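Local coordinates for protein glycosyl hydrolase, family 38 (Enterococcus faecalis, PDB 5KBP) that probably acts as an alpha-mannosidase, hydrolysing the glycosidic bonds of alpha-linked mannose in carbohydrate substrates, at residues T832-Q837 / L843-F848. Numbering follows the deposited sequence.
Sequences TAVKRQ and LVVRGF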
loop_
_atom_site.group_PDB
_atom_site.type_symbol
_atom_site.label_atom_id
_atom_site.label_comp_id
_atom_site.label_asym_id
_atom_site.label_seq_id
_atom_site.Cartn_x
_atom_site.Cartn_y
_atom_site.Cartn_z
ATOM N N THR A 832 -25.447 -15.870 -5.300
ATOM C CA THR A 832 -24.130 -15.250 -5.255
ATOM C C THR A 832 -24.101 -13.767 -5.596
ATOM O O THR A 832 -23.125 -13.100 -5.239
ATOM C CB THR A 832 -23.163 -15.977 -6.205
ATOM O OG1 THR A 832 -23.667 -15.911 -7.544
ATOM C CG2 THR A 832 -23.008 -17.433 -5.797
ATOM N N ALA A 833 -25.117 -13.229 -6.270
ATOM C CA ALA A 833 -25.042 -11.844 -6.715
ATOM C C ALA A 833 -26.421 -11.202 -6.737
ATOM O O ALA A 833 -27.390 -11.802 -7.208
ATOM C CB ALA A 833 -24.408 -11.742 -8.107
ATOM N N VAL A 834 -26.491 -9.979 -6.215
ATOM C CA VAL A 834 -27.617 -9.070 -6.413
ATOM C C VAL A 834 -27.016 -7.685 -6.620
ATOM O O VAL A 834 -26.463 -7.100 -5.681
ATOM C CB VAL A 834 -28.602 -9.059 -5.233
ATOM C CG1 VAL A 834 -29.547 -7.867 -5.344
ATOM C CG2 VAL A 834 -29.399 -10.349 -5.197
ATOM N N LYS A 835 -27.101 -7.171 -7.841
ATOM C CA LYS A 835 -26.532 -5.867 -8.169
ATOM C C LYS A 835 -27.319 -5.297 -9.344
ATOM O O LYS A 835 -28.408 -5.780 -9.667
ATOM C CB LYS A 835 -25.025 -5.994 -8.452
ATOM C CG LYS A 835 -24.683 -6.737 -9.733
ATOM C CD LYS A 835 -23.179 -6.828 -9.933
ATOM C CE LYS A 835 -22.835 -7.329 -11.323
ATOM N NZ LYS A 835 -23.244 -6.355 -12.372
ATOM N N ARG A 836 -26.774 -4.269 -9.991
ATOM C CA ARG A 836 -27.453 -3.614 -11.098
ATOM C C ARG A 836 -26.489 -3.381 -12.253
ATOM O O ARG A 836 -25.280 -3.227 -12.057
ATOM C CB ARG A 836 -28.089 -2.288 -10.651
ATOM C CG ARG A 836 -29.224 -2.480 -9.657
ATOM C CD ARG A 836 -29.953 -1.187 -9.342
ATOM N NE ARG A 836 -31.098 -1.442 -8.473
ATOM C CZ ARG A 836 -32.329 -1.688 -8.911
ATOM N NH1 ARG A 836 -32.584 -1.703 -10.212
ATOM N NH2 ARG A 836 -33.308 -1.913 -8.045
ATOM N N GLN A 837 -27.044 -3.363 -13.464
ATOM C CA GLN A 837 -26.247 -3.200 -14.672
ATOM C C GLN A 837 -25.753 -1.761 -14.800
ATOM O O GLN A 837 -26.381 -0.822 -14.305
ATOM C CB GLN A 837 -27.068 -3.600 -15.900
ATOM C CG GLN A 837 -26.267 -3.760 -17.182
ATOM C CD GLN A 837 -27.051 -4.466 -18.270
ATOM O OE1 GLN A 837 -28.273 -4.337 -18.356
ATOM N NE2 GLN A 837 -26.352 -5.226 -19.104
ATOM N N LEU A 843 -31.970 -4.600 -12.390
ATOM C CA LEU A 843 -31.580 -5.428 -11.257
ATOM C C LEU A 843 -31.059 -6.768 -11.760
ATOM O O LEU A 843 -31.757 -7.479 -12.491
ATOM C CB LEU A 843 -32.756 -5.634 -10.306
ATOM C CG LEU A 843 -32.423 -6.460 -9.060
ATOM C CD1 LEU A 843 -31.353 -5.768 -8.226
ATOM C CD2 LEU A 843 -33.665 -6.725 -8.228
ATOM N N VAL A 844 -29.832 -7.111 -11.376
ATOM C CA VAL A 844 -29.181 -8.346 -11.798
ATOM C C VAL A 844 -29.080 -9.275 -10.597
ATOM O O VAL A 844 -28.560 -8.888 -9.544
ATOM C CB VAL A 844 -27.793 -8.075 -12.404
ATOM C CG1 VAL A 844 -27.092 -9.384 -12.726
ATOM C CG2 VAL A 844 -27.919 -7.214 -13.652
ATOM N N VAL A 845 -29.584 -10.497 -10.757
ATOM C CA VAL A 845 -29.520 -11.526 -9.727
ATOM C C VAL A 845 -28.950 -12.790 -10.354
ATOM O O VAL A 845 -29.344 -13.173 -11.460
ATOM C CB VAL A 845 -30.906 -11.804 -9.108
ATOM C CG1 VAL A 845 -30.801 -12.853 -8.011
ATOM C CG2 VAL A 845 -31.519 -10.520 -8.573
ATOM N N ARG A 846 -28.022 -13.436 -9.653
ATOM C CA ARG A 846 -27.388 -14.644 -10.155
ATOM C C ARG A 846 -27.367 -15.721 -9.082
ATOM O O ARG A 846 -27.031 -15.456 -7.923
ATOM C CB ARG A 846 -25.960 -14.367 -10.641
ATOM C CG ARG A 846 -25.198 -15.617 -11.064
ATOM C CD ARG A 846 -24.048 -15.296 -12.010
ATOM N NE ARG A 846 -23.251 -14.162 -11.552
ATOM C CZ ARG A 846 -23.287 -12.954 -12.106
ATOM N NH1 ARG A 846 -22.531 -11.977 -11.625
ATOM N NH2 ARG A 846 -24.077 -12.722 -13.146
ATOM N N GLY A 847 -27.732 -16.939 -9.485
ATOM C CA GLY A 847 -27.606 -18.109 -8.642
ATOM C C GLY A 847 -27.162 -19.299 -9.471
ATOM O O GLY A 847 -26.995 -19.198 -10.687
ATOM N N PHE A 848 -26.975 -20.431 -8.797
ATOM C CA PHE A 848 -26.567 -21.636 -9.505
ATOM C C PHE A 848 -27.124 -22.865 -8.805
ATOM O O PHE A 848 -27.340 -22.866 -7.590
ATOM C CB PHE A 848 -25.040 -21.734 -9.627
ATOM C CG PHE A 848 -24.333 -21.986 -8.325
ATOM C CD1 PHE A 848 -24.173 -20.969 -7.398
ATOM C CD2 PHE A 848 -23.807 -23.235 -8.039
ATOM C CE1 PHE A 848 -23.514 -21.197 -6.204
ATOM C CE2 PHE A 848 -23.146 -23.469 -6.848
ATOM C CZ PHE A 848 -23.000 -22.449 -5.929
#
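Arg846 faces both Thr832 and Ala833, so this antiparallel beta hairpin offers a compact example of a classic beta bulge. The Arg846 carbonyl O takes a nearly straight bond from Thr832 N (3.1 Å, 169°) and a weak one from Ala833 N, while Arg846 N donates to Ala833 O. Past the bulge the pairing is regular: Lys835 and Val844 exchange two backbone bonds, and the CA-H groups of Val834 and Val845 point at carbonyl oxygens of the opposite strand.

On the face that carries Ala833, Lys835, Val844 and Arg846, the Arg846 side chain starts with CG anti to its backbone N (chi1 175°) and then bends at chi3, which brings NH1 back to 4.0 Å from Ala833 CB. Beside that face stands the bulge residue Thr832, its OG1 next to Arg846 CG; both residues turn their polar ends to Glu101, Arg846 by a salt bridge and Thr832 by a hydrogen bond. Thr832 CG2 meets the edge of the Phe848 ring, 3.8 Å from CE1 and near the ring plane.

The other face is largely apolar. Val834 and Val845 run alongside each other with their branches directed alike, CG2 to CG2 at 4.0 Å, and Val834 CG1 meets Leu843 CD1. Beyond them the Arg836 chain, extended from CG to NE, ends in a guanidinium with Leu843 CB over one face, 3.8 Å above its plane and displaced toward the rim. Bonds to Asn841 O and Ala326 O and a salt bridge to Glu330 hold that group in place.

Helix 304-332 covers the Val834, Arg836 and Leu843 face; helix 100-117 meets Ala833, Lys835 and Arg846 on the other, where Lys835 also touches Glu322 of helix 304-332. Strand 892-897 pairs with the far edge of 843-849, extending the sheet of the C-terminal beta-sandwich domain.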